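Long-range contact in lipoprotein (Leptospira interrogans serogroup Icterohaemorrhagiae serovar copenhageni, PDB 6OE6), which is of unknown function, probably a lipoprotein of a pathogenic spirochaete, folded into beta sheets with no helix and seen with bound sodium ions: residues L105-L111 and E123-R129. Numbering follows the deposited sequence.
Sequences LSPGKYL and EVEFLVR
Tyr110 and Phe126 lie opposite each other as a hydrogen-bonded pair of the antiparallel hairpin formed by strands 108-116 and 119-129. Tyr110 CB sits over one face of the Phe126 ring, 3.9 Å from its centroid, a CH-pi contact. The ring planes are 22° apart, but their centres are offset, 5.5 Å from each other, leaving little stacking. Phe126 reaches this place with CG between its backbone N and carbonyl carbon (chi1 62°), which swings the ring toward the neighbouring strand. Leu105 CD1 lies at the edge of that ring, 3.9 Å from Phe126 CE1, and also over the centre of a Tyr110 face. Diagonally across the pair, Val128 CG2 meets Tyr110 CE2 at 3.7 Å. Tyr110 OH donates to Ser106 O at 2.6 Å, which helps hold the phenol and ties the loop before the strand to the ring. On the other sheet face Lys109 CG lies 3.5 Å from Leu127 CD2, and Leu111 CD1 packs on Glu125 CG. Val128 exchanges two backbone hydrogen bonds with Gly108, and Phe126 two with Tyr110. The hairpin thus has an aromatic, apolar side, continued by Phe48 and Leu74, and a mixed side, where leucines pack on the carbon chains of Lys109 and Glu125 and the charged ends turn to Phe77 (cation-pi) and Tyr81.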
ATOM      1  N   LEU A 105     -11.257   1.200  -1.289  1.00 22.91           N
ATOM      2  CA  LEU A 105     -10.754   0.881  -2.631  1.00 23.41           C
ATOM      3  C   LEU A 105     -11.635  -0.175  -3.293  1.00 27.40           C
ATOM      4  O   LEU A 105     -12.092  -1.111  -2.640  1.00 28.86           O
ATOM      5  CB  LEU A 105      -9.304   0.369  -2.576  1.00 24.79           C
ATOM      6  CG  LEU A 105      -8.257   1.386  -2.073  1.00 21.77           C
ATOM      7  CD1 LEU A 105      -6.877   0.688  -1.983  1.00 21.94           C
ATOM      8  CD2 LEU A 105      -8.173   2.654  -2.940  1.00 21.29           C
ATOM      9  N   SER A 106     -11.882  -0.010  -4.592  1.00 26.95           N
ATOM     10  CA  SER A 106     -12.578  -1.036  -5.365  1.00 27.97           C
ATOM     11  C   SER A 106     -11.687  -2.274  -5.485  1.00 26.14           C
ATOM     12  O   SER A 106     -10.456  -2.168  -5.450  1.00 27.94           O
ATOM     13  CB  SER A 106     -12.911  -0.523  -6.764  1.00 30.45           C
ATOM     14  OG  SER A 106     -13.848   0.539  -6.689  1.00 44.62           O
ATOM     15  N   PRO A 107     -12.274  -3.452  -5.680  1.00 30.37           N
ATOM     16  CA  PRO A 107     -11.444  -4.633  -5.947  1.00 29.88           C
ATOM     17  C   PRO A 107     -10.536  -4.379  -7.142  1.00 33.52           C
ATOM     18  O   PRO A 107     -10.923  -3.718  -8.109  1.00 30.08           O
ATOM     19  CB  PRO A 107     -12.476  -5.728  -6.222  1.00 35.81           C
ATOM     20  CG  PRO A 107     -13.632  -5.310  -5.408  1.00 38.21           C
ATOM     21  CD  PRO A 107     -13.698  -3.811  -5.574  1.00 31.28           C
ATOM     22  N   GLY A 108      -9.300  -4.843  -7.037  1.00 33.09           N
ATOM     23  CA  GLY A 108      -8.364  -4.684  -8.132  1.00 31.45           C
ATOM     24  C   GLY A 108      -6.926  -4.795  -7.663  1.00 30.49           C
ATOM     25  O   GLY A 108      -6.639  -5.201  -6.545  1.00 29.52           O
ATOM     26  N   LYS A 109      -6.029  -4.434  -8.563  1.00 24.81           N
ATOM     27  CA  LYS A 109      -4.601  -4.517  -8.307  1.00 25.09           C
ATOM     28  C   LYS A 109      -4.058  -3.100  -8.230  1.00 24.47           C
ATOM     29  O   LYS A 109      -4.379  -2.272  -9.087  1.00 22.67           O
ATOM     30  CB  LYS A 109      -3.913  -5.320  -9.428  1.00 28.51           C
ATOM     31  CG  LYS A 109      -2.447  -5.659  -9.131  1.00 34.82           C
ATOM     32  CD  LYS A 109      -1.920  -6.733 -10.121  1.00 35.74           C
ATOM     33  CE  LYS A 109      -1.733  -6.174 -11.522  1.00 44.76           C
ATOM     34  NZ  LYS A 109      -1.170  -7.182 -12.495  1.00 49.14           N
ATOM     35  N   TYR A 110      -3.234  -2.831  -7.215  1.00 19.35           N
ATOM     36  CA  TYR A 110      -2.766  -1.483  -6.907  1.00 21.92           C
ATOM     37  C   TYR A 110      -1.262  -1.458  -6.735  1.00 21.61           C
ATOM     38  O   TYR A 110      -0.643  -2.453  -6.339  1.00 22.98           O
ATOM     39  CB  TYR A 110      -3.401  -0.934  -5.595  1.00 20.72           C
ATOM     40  CG  TYR A 110      -4.901  -0.763  -5.748  1.00 19.71           C
ATOM     41  CD1 TYR A 110      -5.415   0.454  -6.209  1.00 23.86           C
ATOM     42  CD2 TYR A 110      -5.779  -1.822  -5.498  1.00 22.56           C
ATOM     43  CE1 TYR A 110      -6.764   0.628  -6.405  1.00 20.56           C
ATOM     44  CE2 TYR A 110      -7.146  -1.653  -5.674  1.00 25.90           C
ATOM     45  CZ  TYR A 110      -7.620  -0.410  -6.126  1.00 25.72           C
ATOM     46  OH  TYR A 110      -8.963  -0.206  -6.325  1.00 25.31           O
ATOM     47  N   LEU A 111      -0.691  -0.282  -7.020  1.00 22.31           N
ATOM     48  CA  LEU A 111       0.740  -0.031  -6.933  1.00 24.11           C
ATOM     49  C   LEU A 111       0.920   1.233  -6.114  1.00 22.60           C
ATOM     50  O   LEU A 111       0.442   2.310  -6.506  1.00 22.58           O
ATOM     51  CB  LEU A 111       1.363   0.135  -8.328  1.00 22.97           C
ATOM     52  CG  LEU A 111       2.859   0.469  -8.402  1.00 25.94           C
ATOM     53  CD1 LEU A 111       3.676  -0.675  -7.796  1.00 29.07           C
ATOM     54  CD2 LEU A 111       3.276   0.763  -9.849  1.00 28.18           C
ATOM     55  N   GLU A 123       8.482   0.930  -4.046  1.00 31.27           N
ATOM     56  CA  GLU A 123       7.125   0.684  -4.509  1.00 29.62           C
ATOM     57  C   GLU A 123       6.736  -0.734  -4.125  1.00 32.90           C
ATOM     58  O   GLU A 123       7.589  -1.585  -3.879  1.00 33.82           O
ATOM     59  CB  GLU A 123       6.999   0.899  -6.026  1.00 34.07           C
ATOM     60  CG  GLU A 123       7.690  -0.152  -6.861  1.00 39.68           C
ATOM     61  CD  GLU A 123       7.773   0.247  -8.323  1.00 51.81           C
ATOM     62  OE1 GLU A 123       8.357   1.314  -8.612  1.00 59.89           O
ATOM     63  OE2 GLU A 123       7.250  -0.495  -9.173  1.00 54.75           O
ATOM     64  N   VAL A 124       5.431  -0.974  -4.084  1.00 28.55           N
ATOM     65  CA  VAL A 124       4.881  -2.245  -3.621  1.00 30.27           C
ATOM     66  C   VAL A 124       3.511  -2.434  -4.264  1.00 28.77           C
ATOM     67  O   VAL A 124       2.753  -1.472  -4.442  1.00 26.36           O
ATOM     68  CB  VAL A 124       4.794  -2.284  -2.076  1.00 28.58           C
ATOM     69  CG1 VAL A 124       3.853  -1.199  -1.565  1.00 25.14           C
ATOM     70  CG2 VAL A 124       4.365  -3.683  -1.585  1.00 30.02           C
ATOM     71  N   GLU A 125       3.206  -3.672  -4.642  1.00 29.94           N
ATOM     72  CA  GLU A 125       1.899  -4.034  -5.178  1.00 27.76           C
ATOM     73  C   GLU A 125       1.041  -4.752  -4.135  1.00 29.64           C
ATOM     74  O   GLU A 125       1.550  -5.508  -3.301  1.00 27.88           O
ATOM     75  CB  GLU A 125       2.055  -4.942  -6.400  1.00 26.80           C
ATOM     76  CG  GLU A 125       2.744  -4.278  -7.574  1.00 42.15           C
ATOM     77  CD  GLU A 125       2.972  -5.247  -8.721  1.00 43.11           C
ATOM     78  OE1 GLU A 125       3.837  -6.145  -8.592  1.00 43.94           O
ATOM     79  OE2 GLU A 125       2.272  -5.112  -9.737  1.00 43.22           O
ATOM     80  N   PHE A 126      -0.276  -4.554  -4.225  1.00 25.56           N
ATOM     81  CA  PHE A 126      -1.215  -5.355  -3.443  1.00 29.63           C
ATOM     82  C   PHE A 126      -2.527  -5.535  -4.209  1.00 26.45           C
ATOM     83  O   PHE A 126      -2.850  -4.768  -5.113  1.00 28.67           O
ATOM     84  CB  PHE A 126      -1.459  -4.746  -2.044  1.00 25.70           C
ATOM     85  CG  PHE A 126      -2.075  -3.362  -2.042  1.00 23.21           C
ATOM     86  CD1 PHE A 126      -3.454  -3.214  -2.121  1.00 23.19           C
ATOM     87  CD2 PHE A 126      -1.285  -2.201  -1.908  1.00 24.14           C
ATOM     88  CE1 PHE A 126      -4.042  -1.926  -2.091  1.00 24.84           C
ATOM     89  CE2 PHE A 126      -1.868  -0.923  -1.842  1.00 24.92           C
ATOM     90  CZ  PHE A 126      -3.246  -0.789  -1.952  1.00 23.93           C
ATOM     91  N   LEU A 127      -3.258  -6.605  -3.876  1.00 26.91           N
ATOM     92  CA  LEU A 127      -4.577  -6.877  -4.441  1.00 25.31           C
ATOM     93  C   LEU A 127      -5.649  -6.527  -3.414  1.00 34.34           C
ATOM     94  O   LEU A 127      -5.435  -6.723  -2.213  1.00 33.36           O
ATOM     95  CB  LEU A 127      -4.732  -8.356  -4.803  1.00 32.74           C
ATOM     96  CG  LEU A 127      -3.824  -8.910  -5.879  1.00 49.19           C
ATOM     97  CD1 LEU A 127      -4.169 -10.385  -6.101  1.00 53.74           C
ATOM     98  CD2 LEU A 127      -4.006  -8.116  -7.143  1.00 48.22           C
ATOM     99  N   VAL A 128      -6.795  -6.018  -3.894  1.00 27.31           N
ATOM    100  CA  VAL A 128      -8.026  -5.869  -3.101  1.00 26.48           C
ATOM    101  C   VAL A 128      -9.065  -6.808  -3.694  1.00 30.68           C
ATOM    102  O   VAL A 128      -9.327  -6.767  -4.902  1.00 32.42           O
ATOM    103  CB  VAL A 128      -8.550  -4.424  -3.110  1.00 23.05           C
ATOM    104  CG1 VAL A 128      -9.862  -4.324  -2.312  1.00 26.53           C
ATOM    105  CG2 VAL A 128      -7.496  -3.488  -2.530  1.00 24.64           C
ATOM    106  N   ARG A 129      -9.663  -7.663  -2.859  1.00 35.95           N
ATOM    107  CA  ARG A 129     -10.625  -8.629  -3.365  1.00 40.52           C
ATOM    108  C   ARG A 129     -11.976  -8.501  -2.674  1.00 49.33           C
ATOM    109  O   ARG A 129     -12.059  -8.107  -1.508  1.00 43.26           O
ATOM    110  CB  ARG A 129     -10.110 -10.052  -3.193  1.00 46.99           C
ATOM    111  CG  ARG A 129      -8.890 -10.308  -4.039  1.00 51.64           C
ATOM    112  CD  ARG A 129      -8.519 -11.760  -4.013  1.00 55.54           C
ATOM    113  NE  ARG A 129      -9.527 -12.618  -4.636  1.00 56.30           N
ATOM    114  CZ  ARG A 129     -10.328 -13.443  -3.967  1.00 65.67           C
ATOM    115  NH1 ARG A 129     -10.254 -13.526  -2.644  1.00 65.03           N
ATOM    116  NH2 ARG A 129     -11.199 -14.196  -4.625  1.00 68.49           N
TER